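Local coordinates for protein endo-polygalacturonase (Pectobacterium carotovorum subsp. carotovorum, PDB 1BHE) that hydrolyses the alpha-1,4 linkages between galacturonosyl units of polygalacturonic acid, macerating plant tissue during soft rot, at residues D268-N273 / N277-K282. Numbering follows the deposited sequence.
Sequences DDLKMN and NGLRIK
Met272 and Gly278, 7.3 Å apart at CA, are the closest pair of CA atoms across 268-273 and 277-282, too wide for strand pairing; the two segments meet where side chains of 268-273 reach the corner backbone and Leu279, across the interior of a right-handed parallel beta-helix, the fold of family 28. Each segment also turns a corner: Asp269 has a positive phi of 60°, and the chain bends again at Gly278 and Leu279.

Met272 gives the largest share of the buried surface, 56 of the 130 Å² summed over both sides. With chi1 at -51° its CG points opposite the carbonyl carbon, and the chain then runs extended before bending at chi3 (79°), which brings the thioether over the glycine backbone. SD lies 3.8 Å from Gly278 CA, and the terminal CE sits 3.6 Å from that same CA. The methyl also makes van der Waals contacts with carbonyl oxygens, Met272 CE being 3.4 Å from Gly278 O and 3.7 Å from Asn277 O; the segments share no hydrogen bond. Two residues before Met272, Leu270 meets Leu279 methyl to methyl, CD2 to CD2 at 4.3 Å, a looser apolar touch. All five touching residues are buried.

Asn277 turns its CB away from 268-273; its ND2 is hydrogen-bonded to the backbone O of His251, and the two side chains lie about 4 Å apart, which places the residue just before the corner beside the inferred active site. Elsewhere, Phe247 of strand 245-247 touches both Leu270 and Met272, Met301 of strand 290-302 packs on Met272, and Leu279 rests against Tyr296 of strand 290-302 and Phe330 of strand 324-335. Strands 245-247 and 290-302 flank strand 258-273 in parallel pairing, and 324-335 lies one strand further on.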
ATOM      1  N   ASP A 268      -6.016  -5.130 -14.601  1.00 12.98           N
ATOM      2  CA  ASP A 268      -6.635  -6.246 -15.302  1.00 14.31           C
ATOM      3  C   ASP A 268      -6.644  -7.509 -14.446  1.00 14.45           C
ATOM      4  O   ASP A 268      -5.666  -7.829 -13.764  1.00 14.59           O
ATOM      5  CB  ASP A 268      -5.924  -6.542 -16.631  1.00 14.29           C
ATOM      6  CG  ASP A 268      -6.609  -7.660 -17.404  1.00 15.52           C
ATOM      7  OD1 ASP A 268      -7.793  -7.505 -17.768  1.00 15.11           O
ATOM      8  OD2 ASP A 268      -5.977  -8.708 -17.651  1.00 16.38           O
ATOM      9  N   ASP A 269      -7.744  -8.246 -14.505  1.00 14.24           N
ATOM     10  CA  ASP A 269      -7.913  -9.490 -13.780  1.00 14.07           C
ATOM     11  C   ASP A 269      -7.776  -9.248 -12.274  1.00 14.27           C
ATOM     12  O   ASP A 269      -6.750  -9.544 -11.660  1.00 13.25           O
ATOM     13  CB  ASP A 269      -6.929 -10.563 -14.249  1.00 14.38           C
ATOM     14  CG  ASP A 269      -7.217 -11.919 -13.630  1.00 15.00           C
ATOM     15  OD1 ASP A 269      -8.307 -12.087 -13.032  1.00 15.83           O
ATOM     16  OD2 ASP A 269      -6.367 -12.826 -13.732  1.00 14.84           O
ATOM     17  N   LEU A 270      -8.838  -8.698 -11.705  1.00 13.90           N
ATOM     18  CA  LEU A 270      -8.887  -8.383 -10.286  1.00 14.60           C
ATOM     19  C   LEU A 270     -10.156  -8.944  -9.650  1.00 15.09           C
ATOM     20  O   LEU A 270     -11.266  -8.566 -10.035  1.00 15.41           O
ATOM     21  CB  LEU A 270      -8.825  -6.870 -10.054  1.00 13.61           C
ATOM     22  CG  LEU A 270      -8.990  -6.398  -8.603  1.00 13.96           C
ATOM     23  CD1 LEU A 270      -7.929  -6.999  -7.697  1.00 14.59           C
ATOM     24  CD2 LEU A 270      -8.964  -4.877  -8.529  1.00 13.62           C
ATOM     25  N   LYS A 271      -9.968  -9.856  -8.702  1.00 16.02           N
ATOM     26  CA  LYS A 271     -11.120 -10.436  -8.004  1.00 17.30           C
ATOM     27  C   LYS A 271     -11.261  -9.753  -6.649  1.00 16.82           C
ATOM     28  O   LYS A 271     -10.289  -9.631  -5.900  1.00 16.12           O
ATOM     29  CB  LYS A 271     -10.976 -11.945  -7.850  1.00 18.66           C
ATOM     30  CG  LYS A 271     -11.546 -12.744  -9.013  1.00 20.82           C
ATOM     31  CD  LYS A 271     -10.449 -13.359  -9.867  1.00 22.33           C
ATOM     32  CE  LYS A 271     -10.688 -14.851 -10.073  1.00 23.63           C
ATOM     33  NZ  LYS A 271      -9.493 -15.651  -9.680  1.00 24.26           N
ATOM     34  N   MET A 272     -12.457  -9.241  -6.360  1.00 16.61           N
ATOM     35  CA  MET A 272     -12.702  -8.540  -5.103  1.00 16.13           C
ATOM     36  C   MET A 272     -13.839  -9.182  -4.315  1.00 17.03           C
ATOM     37  O   MET A 272     -14.922  -9.430  -4.854  1.00 16.78           O
ATOM     38  CB  MET A 272     -13.004  -7.067  -5.366  1.00 15.85           C
ATOM     39  CG  MET A 272     -11.994  -6.358  -6.251  1.00 15.50           C
ATOM     40  SD  MET A 272     -12.296  -4.610  -6.486  1.00 15.99           S
ATOM     41  CE  MET A 272     -11.663  -3.929  -4.956  1.00 15.59           C
ATOM     42  N   ASN A 273     -13.592  -9.464  -3.037  1.00 16.90           N
ATOM     43  CA  ASN A 273     -14.619 -10.054  -2.188  1.00 17.55           C
ATOM     44  C   ASN A 273     -14.664  -9.352  -0.836  1.00 16.97           C
ATOM     45  O   ASN A 273     -13.722  -9.458  -0.052  1.00 16.18           O
ATOM     46  CB  ASN A 273     -14.402 -11.554  -1.989  1.00 18.89           C
ATOM     47  CG  ASN A 273     -15.579 -12.230  -1.311  1.00 20.59           C
ATOM     48  OD1 ASN A 273     -16.309 -11.625  -0.526  1.00 20.50           O
ATOM     49  ND2 ASN A 273     -15.785 -13.513  -1.612  1.00 21.76           N
ATOM     50  N   ASN A 277     -15.114  -0.569  -1.044  1.00 15.72           N
ATOM     51  CA  ASN A 277     -15.136   0.164  -2.305  1.00 15.61           C
ATOM     52  C   ASN A 277     -14.411  -0.719  -3.330  1.00 14.87           C
ATOM     53  O   ASN A 277     -13.513  -1.476  -2.946  1.00 14.44           O
ATOM     54  CB  ASN A 277     -14.468   1.527  -2.238  1.00 16.28           C
ATOM     55  CG  ASN A 277     -14.921   2.419  -1.111  1.00 17.50           C
ATOM     56  OD1 ASN A 277     -16.108   2.745  -0.992  1.00 18.57           O
ATOM     57  ND2 ASN A 277     -13.983   2.831  -0.266  1.00 17.65           N
ATOM     58  N   GLY A 278     -14.801  -0.637  -4.596  1.00 14.59           N
ATOM     59  CA  GLY A 278     -14.164  -1.455  -5.625  1.00 13.24           C
ATOM     60  C   GLY A 278     -13.032  -0.683  -6.296  1.00 13.80           C
ATOM     61  O   GLY A 278     -11.892  -0.653  -5.818  1.00 12.81           O
ATOM     62  N   LEU A 279     -13.375  -0.062  -7.417  1.00 13.28           N
ATOM     63  CA  LEU A 279     -12.453   0.750  -8.201  1.00 13.48           C
ATOM     64  C   LEU A 279     -12.694   2.220  -7.876  1.00 13.49           C
ATOM     65  O   LEU A 279     -13.786   2.750  -8.097  1.00 13.67           O
ATOM     66  CB  LEU A 279     -12.652   0.477  -9.691  1.00 13.69           C
ATOM     67  CG  LEU A 279     -12.677  -0.991 -10.126  1.00 14.19           C
ATOM     68  CD1 LEU A 279     -13.147  -1.110 -11.575  1.00 14.31           C
ATOM     69  CD2 LEU A 279     -11.308  -1.627  -9.962  1.00 13.67           C
ATOM     70  N   ARG A 280     -11.674   2.890  -7.338  1.00 12.94           N
ATOM     71  CA  ARG A 280     -11.865   4.261  -6.904  1.00 12.87           C
ATOM     72  C   ARG A 280     -10.836   5.290  -7.322  1.00 12.89           C
ATOM     73  O   ARG A 280      -9.629   5.085  -7.319  1.00 12.41           O
ATOM     74  CB  ARG A 280     -11.926   4.212  -5.363  1.00 12.70           C
ATOM     75  CG  ARG A 280     -12.212   5.548  -4.700  1.00 13.31           C
ATOM     76  CD  ARG A 280     -12.721   5.293  -3.280  1.00 13.89           C
ATOM     77  NE  ARG A 280     -11.610   4.921  -2.396  1.00 14.36           N
ATOM     78  CZ  ARG A 280     -11.644   5.139  -1.086  1.00 14.99           C
ATOM     79  NH1 ARG A 280     -12.726   5.703  -0.552  1.00 15.33           N
ATOM     80  NH2 ARG A 280     -10.621   4.795  -0.318  1.00 15.13           N
ATOM     81  N   ILE A 281     -11.345   6.463  -7.689  1.00 12.64           N
ATOM     82  CA  ILE A 281     -10.557   7.641  -7.999  1.00 13.75           C
ATOM     83  C   ILE A 281     -11.140   8.742  -7.098  1.00 14.77           C
ATOM     84  O   ILE A 281     -12.310   9.104  -7.246  1.00 15.10           O
ATOM     85  CB  ILE A 281     -10.527   8.100  -9.456  1.00 13.37           C
ATOM     86  CG1 ILE A 281     -10.136   6.969 -10.402  1.00 13.46           C
ATOM     87  CG2 ILE A 281      -9.550   9.273  -9.581  1.00 13.78           C
ATOM     88  CD1 ILE A 281     -10.124   7.296 -11.876  1.00 13.10           C
ATOM     89  N   LYS A 282     -10.351   9.204  -6.139  1.00 15.05           N
ATOM     90  CA  LYS A 282     -10.844  10.185  -5.185  1.00 15.72           C
ATOM     91  C   LYS A 282      -9.887  11.333  -4.934  1.00 15.77           C
ATOM     92  O   LYS A 282      -8.670  11.178  -5.004  1.00 15.16           O
ATOM     93  CB  LYS A 282     -11.130   9.471  -3.849  1.00 17.04           C
ATOM     94  CG  LYS A 282      -9.892   8.822  -3.245  1.00 18.53           C
ATOM     95  CD  LYS A 282     -10.183   8.265  -1.859  1.00 19.74           C
ATOM     96  CE  LYS A 282      -8.970   8.389  -0.947  1.00 20.70           C
ATOM     97  NZ  LYS A 282      -8.291   7.071  -0.775  1.00 21.41           N
TER